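Local atomic coordinates of uncharacterized protein (Corynebacterium diphtheriae NCTC 13129, PDB entry 3B4Q), a protein that is of unknown function but carries a small helical domain matching the C-terminal region of resuscitation-promoting factor Rpf1, a factor named for reviving dormant bacteria. Residues R11-N16 against N76-Y81; A43-Y48 against A68-N73; A7-D12 against G27-A32. All coordinates share one frame; numbering follows the deposited sequence. Where two conformers were deposited one is given.

Contact 1. Residues R11-N16 against N76-Y81; sequences RDVVAN and NFNGFY
V13 and V14, where the short helix 10-13 runs out, each bring one methyl, CG1, to the rings of F77 and Y81. Most of the contact is plain apolar packing. Both valines meet F77 at the edge of its ring: V13 CG1 lies 3.7 Å from F77 CE2, and V14 CG1 is equally close to F77 CZ. V13 CG1 also packs on Y81 CD2 at 3.7 Å, approaching that ring obliquely. With chi1 174°, V13 CG1 stands opposite the backbone N, pointing at helix 77-83. The F77 side chain also touches V25 of helix 19-35 and A43, V44 and L47 of helix 39-56. This is the interior of a compact all-helical domain, in which the first turn of helix 77-83 closes against the N-terminal end of the chain.

One contact is of another kind: V14 CG1 makes a CH-pi contact over one face of Y81, 3.8 Å from the centroid and 15° off the ring normal. Valine suits both places because it is short and apolar: a single methyl, CG1, lies against both rings.

At the margin, N78 ND2 packs against V13 CG1 without bonding across. The helix that carries F77 and Y81 is capped by N76, which accepts from the backbone of G79: G79 N to N76 OD1 is 3.0 Å, with the donor well above the amide carbonyl plane.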
loop_
_atom_site.group_PDB
_atom_site.type_symbol
_atom_site.label_atom_id
_atom_site.label_comp_id
_atom_site.label_asym_id
_atom_site.label_seq_id
_atom_site.Cartn_x
_atom_site.Cartn_y
_atom_site.Cartn_z
ATOM N N ARG A 11 -1.474 -8.664 -0.149
ATOM C CA ARG A 11 -2.880 -8.927 -0.498
ATOM C C ARG A 11 -3.701 -9.409 0.691
ATOM O O ARG A 11 -4.877 -9.046 0.812
ATOM C CB ARG A 11 -2.992 -9.876 -1.681
ATOM C CG ARG A 11 -2.470 -9.252 -2.928
ATOM C CD ARG A 11 -2.403 -10.244 -4.084
ATOM N NE ARG A 11 -3.643 -10.281 -4.847
ATOM C CZ ARG A 11 -3.846 -11.069 -5.903
ATOM N NH1 ARG A 11 -5.015 -11.045 -6.547
ATOM N NH2 ARG A 11 -2.876 -11.874 -6.326
ATOM N N ASP A 12 -3.090 -10.183 1.583
ATOM C CA ASP A 12 -3.803 -10.652 2.798
ATOM C C ASP A 12 -4.012 -9.491 3.758
ATOM O O ASP A 12 -5.073 -9.374 4.386
ATOM C CB ASP A 12 -3.008 -11.764 3.489
ATOM C CG ASP A 12 -2.749 -12.937 2.566
ATOM O OD1 ASP A 12 -3.719 -13.442 1.944
ATOM O OD2 ASP A 12 -1.577 -13.372 2.466
ATOM N N VAL A 13 -2.972 -8.668 3.917
ATOM C CA VAL A 13 -3.076 -7.492 4.789
ATOM C C VAL A 13 -4.237 -6.565 4.395
ATOM O O VAL A 13 -4.900 -5.979 5.286
ATOM C CB VAL A 13 -1.727 -6.730 4.843
ATOM C CG1 VAL A 13 -1.867 -5.401 5.654
ATOM C CG2 VAL A 13 -0.635 -7.654 5.413
ATOM N N VAL A 14 -4.482 -6.405 3.095
ATOM C CA VAL A 14 -5.575 -5.506 2.681
ATOM C C VAL A 14 -6.848 -6.232 2.272
ATOM O O VAL A 14 -7.663 -5.678 1.522
ATOM C CB VAL A 14 -5.126 -4.543 1.551
ATOM C CG1 VAL A 14 -3.964 -3.624 2.036
ATOM C CG2 VAL A 14 -4.764 -5.321 0.282
ATOM N N ALA A 15 -7.030 -7.452 2.803
ATOM C CA ALA A 15 -8.231 -8.268 2.532
ATOM C C ALA A 15 -9.534 -7.507 2.763
ATOM O O ALA A 15 -10.547 -7.767 2.076
ATOM C CB ALA A 15 -8.211 -9.547 3.373
ATOM N N ASN A 16 -9.512 -6.577 3.733
ATOM C CA ASN A 16 -10.733 -5.822 4.112
ATOM C C ASN A 16 -10.728 -4.346 3.698
ATOM O O ASN A 16 -11.565 -3.542 4.151
ATOM C CB ASN A 16 -10.956 -5.985 5.619
ATOM C CG ASN A 16 -10.980 -7.447 6.042
ATOM O OD1 ASN A 16 -10.282 -7.849 6.995
ATOM N ND2 ASN A 16 -11.712 -8.264 5.300
ATOM N N ASN A 76 8.057 -2.013 4.887
ATOM C CA ASN A 76 7.243 -2.715 5.844
ATOM C C ASN A 76 5.764 -2.510 5.487
ATOM O O ASN A 76 5.148 -1.502 5.880
ATOM C CB ASN A 76 7.560 -2.185 7.260
ATOM C CG ASN A 76 6.668 -2.772 8.335
ATOM O OD1 ASN A 76 5.815 -3.669 8.103
ATOM N ND2 ASN A 76 6.849 -2.237 9.565
ATOM N N PHE A 77 5.220 -3.448 4.704
ATOM C CA PHE A 77 3.860 -3.239 4.181
ATOM C C PHE A 77 2.801 -3.135 5.293
ATOM O O PHE A 77 1.965 -2.210 5.310
ATOM C CB PHE A 77 3.420 -4.229 3.102
ATOM C CG PHE A 77 2.097 -3.846 2.528
ATOM C CD1 PHE A 77 2.012 -2.831 1.554
ATOM C CD2 PHE A 77 0.920 -4.373 3.056
ATOM C CE1 PHE A 77 0.791 -2.432 1.077
ATOM C CE2 PHE A 77 -0.325 -3.968 2.584
ATOM C CZ PHE A 77 -0.387 -2.991 1.591
ATOM N N ASN A 78 2.814 -4.097 6.205
ATOM C CA ASN A 78 1.807 -4.077 7.279
ATOM C C ASN A 78 1.928 -2.771 8.061
ATOM O O ASN A 78 0.916 -2.140 8.370
ATOM C CB ASN A 78 2.012 -5.273 8.230
ATOM C CG ASN A 78 0.986 -5.290 9.320
ATOM O OD1 ASN A 78 1.260 -4.883 10.466
ATOM N ND2 ASN A 78 -0.220 -5.647 8.969
ATOM N N GLY A 79 3.163 -2.336 8.343
ATOM C CA GLY A 79 3.346 -1.104 9.111
ATOM C C GLY A 79 2.816 0.100 8.354
ATOM O O GLY A 79 2.156 0.991 8.932
ATOM N N PHE A 80 3.089 0.133 7.049
ATOM C CA PHE A 80 2.639 1.266 6.226
ATOM C C PHE A 80 1.117 1.330 6.157
ATOM O O PHE A 80 0.511 2.395 6.325
ATOM C CB PHE A 80 3.214 1.117 4.814
ATOM C CG PHE A 80 2.689 2.144 3.835
ATOM C CD1 PHE A 80 3.111 3.463 3.890
ATOM C CD2 PHE A 80 1.729 1.781 2.869
ATOM C CE1 PHE A 80 2.620 4.422 3.001
ATOM C CE2 PHE A 80 1.238 2.742 1.978
ATOM C CZ PHE A 80 1.700 4.073 2.048
ATOM N N TYR A 81 0.507 0.188 5.914
ATOM C CA TYR A 81 -0.946 0.137 5.794
ATOM C C TYR A 81 -1.597 0.502 7.126
ATOM O O TYR A 81 -2.524 1.323 7.161
ATOM C CB TYR A 81 -1.381 -1.244 5.361
ATOM C CG TYR A 81 -2.893 -1.367 5.258
ATOM C CD1 TYR A 81 -3.620 -0.618 4.298
ATOM C CD2 TYR A 81 -3.608 -2.184 6.134
ATOM C CE1 TYR A 81 -5.026 -0.704 4.231
ATOM C CE2 TYR A 81 -4.996 -2.279 6.075
ATOM C CZ TYR A 81 -5.707 -1.560 5.106
ATOM O OH TYR A 81 -7.115 -1.651 5.044
#

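Contact 2. Residues A43-Y48 against A68-N73; sequences AVDALY and AFYQAN
Near-trans first torsions on both Y48 and Y70, with CG opposite the backbone N (chi1 173° in Y70), send the two rings away from their own helix backbones and into the space between helices 39-56 and 64-72, where they lie one over the other. The result is an offset stack with centroids 4.0 Å apart and planes only 7° from parallel. The side chains themselves cross at about a right angle, and Y70 CB lies over the same face of Y48 in a CH-pi contact, 4.0 Å from its centroid. A flat ring suits both places, filling the gap between helices with its broad face, and at Y70 the hydroxyl adds a bond to D45.

The two segments run antiparallel, at 172°, with axes 11.0 Å apart. That is a wide spacing for neighbouring helices in this all-helical fold, and it is bridged by large aromatic side chains rather than by close backbone packing. V44 brings CG1 to the edge of the Y70 ring, 3.6 Å from Y70 CD1, and its CG2 meets the carbonyl O of N73.

At the far end of the same ring, Y70 OH donates to D45 OD1 at 2.8 Å, reaching the carboxylate from above its plane. D45 OD1 lies near the plane of the ring; the stack and the bond together would limit how far the Y70 ring can turn. R74 also touches D45, which may favour the charged form of the carboxylate. Where helix 64-72 ends, N73 ND2 turns back to F69 O at 2.9 Å, nearly straight and in the carbonyl plane, on a lone pair.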
loop_
_atom_site.group_PDB
_atom_site.type_symbol
_atom_site.label_atom_id
_atom_site.label_comp_id
_atom_site.label_asym_id
_atom_site.label_seq_id
_atom_site.Cartn_x
_atom_site.Cartn_y
_atom_site.Cartn_z
ATOM N N ALA A 43 4.606 -3.036 -3.098
ATOM C CA ALA A 43 3.236 -2.804 -2.633
ATOM C C ALA A 43 3.087 -1.477 -1.863
ATOM O O ALA A 43 2.084 -0.750 -2.020
ATOM C CB ALA A 43 2.753 -3.982 -1.785
ATOM N N VAL A 44 4.050 -1.152 -1.012
ATOM C CA VAL A 44 4.044 0.158 -0.355
ATOM C C VAL A 44 4.058 1.284 -1.411
ATOM O O VAL A 44 3.242 2.218 -1.358
ATOM C CB VAL A 44 5.243 0.310 0.645
ATOM C CG1 VAL A 44 5.396 1.793 1.084
ATOM C CG2 VAL A 44 5.070 -0.666 1.841
ATOM N N ASP A 45 4.969 1.191 -2.390
ATOM C CA ASP A 45 5.026 2.232 -3.451
ATOM C C ASP A 45 3.684 2.356 -4.218
ATOM O O ASP A 45 3.207 3.468 -4.483
ATOM C CB ASP A 45 6.143 1.939 -4.431
ATOM C CG ASP A 45 7.552 2.123 -3.827
ATOM O OD1 ASP A 45 7.687 2.702 -2.712
ATOM O OD2 ASP A 45 8.541 1.691 -4.504
ATOM N N ALA A 46 3.110 1.217 -4.609
ATOM C CA ALA A 46 1.848 1.199 -5.378
ATOM C C ALA A 46 0.705 1.809 -4.551
ATOM O O ALA A 46 -0.098 2.609 -5.068
ATOM C CB ALA A 46 1.506 -0.216 -5.809
ATOM N N LEU A 47 0.628 1.470 -3.261
ATOM C CA LEU A 47 -0.454 1.995 -2.453
ATOM C C LEU A 47 -0.243 3.503 -2.170
ATOM O O LEU A 47 -1.192 4.312 -2.225
ATOM C CB LEU A 47 -0.567 1.193 -1.159
ATOM C CG LEU A 47 -1.684 1.601 -0.178
ATOM C CD1 LEU A 47 -3.028 1.753 -0.964
ATOM C CD2 LEU A 47 -1.757 0.620 0.928
ATOM N N TYR A 48 0.997 3.897 -1.887
ATOM C CA TYR A 48 1.265 5.304 -1.698
ATOM C C TYR A 48 0.855 6.068 -2.974
ATOM O O TYR A 48 0.205 7.125 -2.930
ATOM C CB TYR A 48 2.742 5.511 -1.383
ATOM C CG TYR A 48 3.119 6.958 -1.140
ATOM C CD1 TYR A 48 2.479 7.680 -0.144
ATOM C CD2 TYR A 48 4.096 7.586 -1.889
ATOM C CE1 TYR A 48 2.788 8.994 0.128
ATOM C CE2 TYR A 48 4.427 8.932 -1.624
ATOM C CZ TYR A 48 3.745 9.607 -0.612
ATOM O OH TYR A 48 4.004 10.916 -0.298
ATOM N N ALA A 68 5.025 11.144 5.598
ATOM C CA ALA A 68 5.916 10.750 6.689
ATOM C C ALA A 68 5.790 9.269 6.970
ATOM O O ALA A 68 6.794 8.574 7.135
ATOM C CB ALA A 68 5.615 11.538 7.938
ATOM N N PHE A 69 4.547 8.783 6.998
ATOM C CA PHE A 69 4.357 7.336 7.210
ATOM C C PHE A 69 4.897 6.443 6.062
ATOM O O PHE A 69 5.325 5.307 6.272
ATOM C CB PHE A 69 2.923 7.029 7.542
ATOM C CG PHE A 69 2.544 7.378 8.970
ATOM C CD1 PHE A 69 3.374 7.018 10.044
ATOM C CD2 PHE A 69 1.357 8.055 9.246
ATOM C CE1 PHE A 69 3.018 7.322 11.386
ATOM C CE2 PHE A 69 0.999 8.362 10.560
ATOM C CZ PHE A 69 1.839 8.005 11.633
ATOM N N TYR A 70 4.887 6.974 4.847
ATOM C CA TYR A 70 5.551 6.307 3.733
ATOM C C TYR A 70 7.047 6.203 4.026
ATOM O O TYR A 70 7.628 5.130 3.946
ATOM C CB TYR A 70 5.281 7.087 2.444
ATOM C CG TYR A 70 6.046 6.619 1.226
ATOM C CD1 TYR A 70 5.820 5.361 0.661
ATOM C CD2 TYR A 70 6.962 7.466 0.599
ATOM C CE1 TYR A 70 6.532 4.954 -0.474
ATOM C CE2 TYR A 70 7.637 7.082 -0.535
ATOM C CZ TYR A 70 7.434 5.829 -1.067
ATOM O OH TYR A 70 8.115 5.420 -2.204
ATOM N N GLN A 71 7.667 7.326 4.380
ATOM C CA GLN A 71 9.127 7.301 4.598
ATOM C C GLN A 71 9.501 6.453 5.818
ATOM O O GLN A 71 10.589 5.857 5.876
ATOM C CB GLN A 71 9.704 8.712 4.713
ATOM C CG GLN A 71 9.479 9.542 3.444
ATOM C CD GLN A 71 10.245 9.055 2.197
ATOM O OE1 GLN A 71 11.101 8.160 2.266
ATOM N NE2 GLN A 71 9.934 9.660 1.046
ATOM N N ALA A 72 8.597 6.390 6.784
ATOM C CA ALA A 72 8.867 5.596 7.972
ATOM C C ALA A 72 8.625 4.104 7.771
ATOM O O ALA A 72 8.933 3.316 8.648
ATOM C CB ALA A 72 8.075 6.119 9.156
ATOM N N ASN A 73 8.000 3.708 6.652
ATOM C CA ASN A 73 7.630 2.324 6.432
ATOM C C ASN A 73 7.869 1.851 5.006
ATOM O O ASN A 73 7.035 1.123 4.436
ATOM C CB ASN A 73 6.136 2.170 6.770
ATOM C CG ASN A 73 5.855 2.375 8.234
ATOM O OD1 ASN A 73 6.068 1.468 9.065
ATOM N ND2 ASN A 73 5.376 3.557 8.564
#

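Contact 3. Residues A7-D12 against G27-A32; sequences APTPRD and GAQEYA
Q29 reaches out from helix 19-35 and sets its side-chain amide against the start of helix 10-13, where both ends of the amide find partners. Its oxygen has the firmer one: R11 N donates to Q29 OE1 at 2.9 Å, with an N-H...O angle of 157° and the donor tilted 20° from the carbonyl plane. R11 N lies in the first turn of a helix, where no preceding turn supplies a carbonyl, and the glutamine oxygen stands in for it. The nitrogen end is held more lightly, by a weak bond from Q29 NE2 to T9 OG1 of 3.2 Å. With CG opposite the backbone N (chi1 -175°) and an extended chain beyond it, Q29 has the length to span the gap between helices.

T9 is the N-cap of helix 10-13, and D12, three residues on, accepts from its backbone: T9 N to D12 OD2 is 2.8 Å, a side-chain bond back to the N-H of the cap residue. The same carboxylate oxygen also accepts a hydrogen bond from the T9 hydroxyl, with OG1 2.9 Å away and well above the carboxylate plane. T9 OG1 thus gives to D12 and receives from Q29, which suits a hydroxyl. P10, in the first turn of the helix, has no N-H to satisfy; its CD lies 3.3 Å from Q29 OE1, and its ring faces inward to V25 and A43.

The aliphatic chain of R11 crosses the amide obliquely, in one of its two deposited conformers. Beyond the bend at chi3, its guanidinium comes near the carboxylate of E30, a residue that also has two conformers; the approach of opposite charges is too long for a salt bridge and remains doubtful.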
loop_
_atom_site.group_PDB
_atom_site.type_symbol
_atom_site.label_atom_id
_atom_site.label_comp_id
_atom_site.label_asym_id
_atom_site.label_seq_id
_atom_site.Cartn_x
_atom_site.Cartn_y
_atom_site.Cartn_z
ATOM N N ALA A 7 3.978 -16.414 5.810
ATOM C CA ALA A 7 3.664 -15.045 6.219
ATOM C C ALA A 7 2.484 -14.474 5.411
ATOM O O ALA A 7 2.256 -14.867 4.281
ATOM C CB ALA A 7 4.852 -14.157 6.054
ATOM N N PRO A 8 1.741 -13.544 6.008
ATOM C CA PRO A 8 0.732 -12.831 5.209
ATOM C C PRO A 8 1.404 -11.970 4.167
ATOM O O PRO A 8 2.428 -11.309 4.450
ATOM C CB PRO A 8 0.009 -11.922 6.217
ATOM C CG PRO A 8 0.907 -11.861 7.380
ATOM C CD PRO A 8 1.761 -13.103 7.419
ATOM N N THR A 9 0.833 -11.994 2.977
ATOM C CA THR A 9 1.304 -11.162 1.888
ATOM C C THR A 9 0.564 -9.811 1.936
ATOM O O THR A 9 -0.447 -9.681 2.628
ATOM C CB THR A 9 1.042 -11.818 0.523
ATOM O OG1 THR A 9 -0.366 -11.929 0.325
ATOM C CG2 THR A 9 1.656 -13.252 0.442
ATOM N N PRO A 10 1.060 -8.797 1.224
ATOM C CA PRO A 10 0.299 -7.554 1.167
ATOM C C PRO A 10 -1.180 -7.755 0.779
ATOM O O PRO A 10 -2.043 -7.108 1.375
ATOM C CB PRO A 10 1.055 -6.748 0.121
ATOM C CG PRO A 10 2.513 -7.178 0.373
ATOM C CD PRO A 10 2.373 -8.677 0.553
ATOM N N ARG A 11 -1.474 -8.664 -0.149
ATOM C CA ARG A 11 -2.880 -8.927 -0.498
ATOM C C ARG A 11 -3.701 -9.409 0.691
ATOM O O ARG A 11 -4.877 -9.046 0.812
ATOM C CB ARG A 11 -2.992 -9.876 -1.681
ATOM C CG ARG A 11 -2.470 -9.252 -2.928
ATOM C CD ARG A 11 -2.403 -10.244 -4.084
ATOM N NE ARG A 11 -3.643 -10.281 -4.847
ATOM C CZ ARG A 11 -3.846 -11.069 -5.903
ATOM N NH1 ARG A 11 -5.015 -11.045 -6.547
ATOM N NH2 ARG A 11 -2.876 -11.874 -6.326
ATOM N N ASP A 12 -3.090 -10.183 1.583
ATOM C CA ASP A 12 -3.803 -10.652 2.798
ATOM C C ASP A 12 -4.012 -9.491 3.758
ATOM O O ASP A 12 -5.073 -9.374 4.386
ATOM C CB ASP A 12 -3.008 -11.764 3.489
ATOM C CG ASP A 12 -2.749 -12.937 2.566
ATOM O OD1 ASP A 12 -3.719 -13.442 1.944
ATOM O OD2 ASP A 12 -1.577 -13.372 2.466
ATOM N N GLY A 27 -1.702 -5.672 -8.087
ATOM C CA GLY A 27 -0.826 -5.419 -9.244
ATOM C C GLY A 27 0.636 -5.461 -8.831
ATOM O O GLY A 27 1.482 -6.026 -9.535
ATOM N N ALA A 28 0.955 -4.833 -7.690
ATOM C CA ALA A 28 2.342 -4.822 -7.220
ATOM C C ALA A 28 2.809 -6.229 -6.877
ATOM O O ALA A 28 3.917 -6.618 -7.223
ATOM C CB ALA A 28 2.465 -3.892 -5.956
ATOM N N GLN A 29 1.972 -6.993 -6.179
ATOM C CA GLN A 29 2.378 -8.307 -5.733
ATOM C C GLN A 29 2.606 -9.215 -6.929
ATOM O O GLN A 29 3.588 -9.958 -6.948
ATOM C CB GLN A 29 1.319 -8.843 -4.756
ATOM C CG GLN A 29 1.660 -10.146 -4.108
ATOM C CD GLN A 29 0.791 -10.420 -2.892
ATOM O OE1 GLN A 29 0.590 -9.552 -2.026
ATOM N NE2 GLN A 29 0.321 -11.658 -2.787
ATOM N N GLU A 30 1.769 -9.089 -7.962
ATOM C CA GLU A 30 1.863 -9.898 -9.190
ATOM C C GLU A 30 3.174 -9.570 -9.907
ATOM O O GLU A 30 3.968 -10.490 -10.276
ATOM C CB GLU A 30 0.692 -9.573 -10.138
ATOM C CG GLU A 30 -0.707 -10.082 -9.694
ATOM C CD GLU A 30 -1.870 -9.582 -10.585
ATOM O OE1 GLU A 30 -1.748 -8.549 -11.327
ATOM O OE2 GLU A 30 -2.926 -10.242 -10.539
ATOM N N TYR A 31 3.383 -8.263 -10.125
ATOM C CA TYR A 31 4.596 -7.810 -10.860
ATOM C C TYR A 31 5.886 -8.154 -10.102
ATOM O O TYR A 31 6.894 -8.651 -10.678
ATOM C CB TYR A 31 4.526 -6.316 -11.216
ATOM C CG TYR A 31 5.767 -5.914 -11.970
ATOM C CD1 TYR A 31 6.028 -6.454 -13.222
ATOM C CD2 TYR A 31 6.736 -5.107 -11.385
ATOM C CE1 TYR A 31 7.209 -6.118 -13.930
ATOM C CE2 TYR A 31 7.916 -4.768 -12.087
ATOM C CZ TYR A 31 8.119 -5.271 -13.348
ATOM O OH TYR A 31 9.290 -5.003 -14.020
ATOM N N ALA A 32 5.879 -7.933 -8.797
ATOM C CA ALA A 32 7.066 -8.248 -7.975
ATOM C C ALA A 32 7.465 -9.717 -8.100
ATOM O O ALA A 32 8.671 -10.049 -8.156
ATOM C CB ALA A 32 6.803 -7.919 -6.494
#

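From the N terminus, contact 3 closes first: the chain passes from helix 10-13 into helix 19-35, and the latter folds back on the capped start of the former. Contact 2 follows in series, closing a loop between helix 39-56 and helix 64-72. Contact 1 leaves from the same N-terminal stretch as contact 3, sharing R11 and D12, but returns only at helix 77-83, so its long loop encloses contact 2. The three also touch in space. F77 reaches P10 and A43, F80 packs on Y70 and N73, and A28 meets A43 and A46, joining five of the six helices into one body.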